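Local coordinates for protein tryptophan synthase alpha chain (PDB 2EKC) that probably carries out the aldol cleavage of indoleglycerol phosphate to indole and glyceraldehyde 3-phosphate, the alpha-subunit step of tryptophan synthesis, at residues K17-Y22 and D229-G234. Sequence-based numbering, arbitrary orientation.
Sequences KALVSY and DGVVVG
Ala18, Val20 and Tyr22 each give their backbone N-H to the other strand, to Asp229 O, Val231 O and Val233 O in turn, while Ala18 O and Val20 O accept from Val231 N and Val233 N. Val233 N, 2.9 Å from Val20 O, lies almost exactly on the line of the carbonyl bond (C=O...N 179°). Val20 O also receives a CA-H...O contact from Val232 CA at 3.3 Å. At the N-terminal end a water donates to Asp229 OD1 at 2.6 Å and takes a weak bond from Lys17 NZ; Asp229 OD2 instead forms a salt bridge with Arg202 and accepts from Val209 N.

This parallel ladder joins the first and last strands of the eight-stranded TIM barrel and so closes it. Across the pair, Leu19, Ser21, Val231 and Val233 line the face toward helix 246-258. There Leu19, with CG anti to its own N (chi1 167°), lays CD1 3.8 Å from Val233 CG2 and 4.1 Å from Val231 CG2. On the barrel interior, Val232 CG2 sits 3.8 Å from Val20 CB, both Val232 methyls, CG1 and CG2, also lie near Val20 CG1, and the two valines meet at a slant beside Glu49. An alanine in place of Val232 removes both methyls, which would probably leave Val20 CG1 without these neighbours and open a gap next to Glu49. Gly230, with CA 3.1 Å from Ala18 O, brings its backbone close to that carbonyl. Tyr22 passes its CB 3.8 Å from Gly234 CA, and its side chain reaches Glu49 and Asp60, the predicted proton acceptors.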
ATOM      1  N   LYS A  17      -2.434 -14.629  -5.583  1.00 17.45           N
ATOM      2  CA  LYS A  17      -2.683 -13.705  -4.488  1.00 18.33           C
ATOM      3  C   LYS A  17      -1.894 -12.471  -4.912  1.00 16.62           C
ATOM      4  O   LYS A  17      -0.911 -12.584  -5.653  1.00 15.30           O
ATOM      5  CB  LYS A  17      -2.135 -14.243  -3.164  1.00 17.50           C
ATOM      6  CG  LYS A  17      -2.644 -15.626  -2.792  1.00 19.66           C
ATOM      7  CD  LYS A  17      -4.158 -15.705  -2.825  1.00 19.50           C
ATOM      8  CE  LYS A  17      -4.628 -17.102  -2.449  1.00 22.82           C
ATOM      9  NZ  LYS A  17      -6.093 -17.260  -2.631  1.00 25.48           N
ATOM     10  N   ALA A  18      -2.315 -11.302  -4.453  1.00 15.50           N
ATOM     11  CA  ALA A  18      -1.643 -10.068  -4.833  1.00 13.90           C
ATOM     12  C   ALA A  18      -0.381  -9.772  -4.039  1.00 13.90           C
ATOM     13  O   ALA A  18      -0.297 -10.071  -2.850  1.00 14.26           O
ATOM     14  CB  ALA A  18      -2.608  -8.893  -4.695  1.00 14.31           C
ATOM     15  N   LEU A  19       0.609  -9.202  -4.716  1.00 14.16           N
ATOM     16  CA  LEU A  19       1.835  -8.782  -4.054  1.00 14.27           C
ATOM     17  C   LEU A  19       1.750  -7.262  -4.070  1.00 15.69           C
ATOM     18  O   LEU A  19       1.678  -6.649  -5.140  1.00 16.00           O
ATOM     19  CB  LEU A  19       3.089  -9.217  -4.814  1.00 15.67           C
ATOM     20  CG  LEU A  19       4.360  -8.520  -4.292  1.00 16.84           C
ATOM     21  CD1 LEU A  19       4.520  -8.779  -2.796  1.00 15.67           C
ATOM     22  CD2 LEU A  19       5.581  -9.007  -5.049  1.00 18.01           C
ATOM     23  N   VAL A  20       1.716  -6.663  -2.887  1.00 15.58           N
ATOM     24  CA  VAL A  20       1.648  -5.212  -2.759  1.00 13.05           C
ATOM     25  C   VAL A  20       3.040  -4.749  -2.342  1.00 12.10           C
ATOM     26  O   VAL A  20       3.511  -5.112  -1.267  1.00 12.32           O
ATOM     27  CB  VAL A  20       0.625  -4.810  -1.675  1.00 13.03           C
ATOM     28  CG1 VAL A  20       0.556  -3.305  -1.550  1.00 12.64           C
ATOM     29  CG2 VAL A  20      -0.740  -5.376  -2.020  1.00 13.62           C
ATOM     30  N   SER A  21       3.701  -3.968  -3.194  1.00 10.98           N
ATOM     31  CA  SER A  21       5.048  -3.488  -2.900  1.00 11.51           C
ATOM     32  C   SER A  21       5.041  -2.029  -2.474  1.00 12.90           C
ATOM     33  O   SER A  21       4.406  -1.179  -3.107  1.00 12.16           O
ATOM     34  CB  SER A  21       5.956  -3.668  -4.119  1.00 11.49           C
ATOM     35  OG  SER A  21       6.008  -5.032  -4.495  1.00 12.46           O
ATOM     36  N   TYR A  22       5.771  -1.750  -1.403  1.00 11.93           N
ATOM     37  CA  TYR A  22       5.847  -0.415  -0.840  1.00 13.93           C
ATOM     38  C   TYR A  22       7.269   0.140  -0.903  1.00 14.70           C
ATOM     39  O   TYR A  22       8.207  -0.463  -0.378  1.00 14.82           O
ATOM     40  CB  TYR A  22       5.323  -0.490   0.605  1.00 16.16           C
ATOM     41  CG  TYR A  22       5.412   0.759   1.456  1.00 20.14           C
ATOM     42  CD1 TYR A  22       5.276   2.033   0.906  1.00 20.45           C
ATOM     43  CD2 TYR A  22       5.586   0.655   2.839  1.00 24.32           C
ATOM     44  CE1 TYR A  22       5.318   3.177   1.715  1.00 21.78           C
ATOM     45  CE2 TYR A  22       5.625   1.787   3.655  1.00 25.48           C
ATOM     46  CZ  TYR A  22       5.494   3.042   3.087  1.00 25.71           C
ATOM     47  OH  TYR A  22       5.550   4.155   3.898  1.00 31.43           O
ATOM     48  N   ASP A 229      -5.851 -12.368   0.658  1.00 14.18           N
ATOM     49  CA  ASP A 229      -5.940 -12.225  -0.792  1.00 13.19           C
ATOM     50  C   ASP A 229      -4.670 -11.578  -1.328  1.00 13.85           C
ATOM     51  O   ASP A 229      -4.469 -11.467  -2.540  1.00 13.81           O
ATOM     52  CB  ASP A 229      -7.161 -11.389  -1.154  1.00 13.59           C
ATOM     53  CG  ASP A 229      -8.442 -11.992  -0.620  1.00 16.74           C
ATOM     54  OD1 ASP A 229      -8.761 -13.125  -1.025  1.00 17.88           O
ATOM     55  OD2 ASP A 229      -9.117 -11.346   0.212  1.00 14.84           O
ATOM     56  N   GLY A 230      -3.803 -11.165  -0.410  1.00 16.98           N
ATOM     57  CA  GLY A 230      -2.552 -10.549  -0.806  1.00 17.57           C
ATOM     58  C   GLY A 230      -1.661 -10.220   0.374  1.00 18.25           C
ATOM     59  O   GLY A 230      -2.099 -10.231   1.529  1.00 15.43           O
ATOM     60  N   VAL A 231      -0.398  -9.933   0.080  1.00 17.97           N
ATOM     61  CA  VAL A 231       0.562  -9.587   1.119  1.00 17.56           C
ATOM     62  C   VAL A 231       1.271  -8.286   0.766  1.00 17.29           C
ATOM     63  O   VAL A 231       1.517  -7.991  -0.406  1.00 16.71           O
ATOM     64  CB  VAL A 231       1.612 -10.697   1.308  1.00 17.61           C
ATOM     65  CG1 VAL A 231       0.919 -12.002   1.666  1.00 19.95           C
ATOM     66  CG2 VAL A 231       2.432 -10.860   0.048  1.00 19.21           C
ATOM     67  N   VAL A 232       1.594  -7.513   1.795  1.00 15.31           N
ATOM     68  CA  VAL A 232       2.272  -6.242   1.617  1.00 13.86           C
ATOM     69  C   VAL A 232       3.714  -6.365   2.089  1.00 15.57           C
ATOM     70  O   VAL A 232       3.974  -6.836   3.199  1.00 14.66           O
ATOM     71  CB  VAL A 232       1.570  -5.134   2.430  1.00 14.26           C
ATOM     72  CG1 VAL A 232       2.202  -3.783   2.130  1.00 11.46           C
ATOM     73  CG2 VAL A 232       0.080  -5.126   2.108  1.00 12.49           C
ATOM     74  N   VAL A 233       4.647  -5.960   1.232  1.00 16.01           N
ATOM     75  CA  VAL A 233       6.073  -6.006   1.553  1.00 16.05           C
ATOM     76  C   VAL A 233       6.612  -4.592   1.388  1.00 14.84           C
ATOM     77  O   VAL A 233       6.359  -3.949   0.375  1.00 15.68           O
ATOM     78  CB  VAL A 233       6.830  -6.945   0.594  1.00 15.65           C
ATOM     79  CG1 VAL A 233       8.300  -7.024   0.983  1.00 16.04           C
ATOM     80  CG2 VAL A 233       6.186  -8.326   0.621  1.00 19.04           C
ATOM     81  N   GLY A 234       7.344  -4.110   2.387  1.00 15.69           N
ATOM     82  CA  GLY A 234       7.887  -2.767   2.320  1.00 15.18           C
ATOM     83  C   GLY A 234       9.316  -2.639   2.821  1.00 15.02           C
ATOM     84  O   GLY A 234      10.226  -2.381   2.033  1.00 11.41           O
TER
HETATM   85  O   HOH W   1      -7.930 -14.466  -3.104  1.00 37.32           O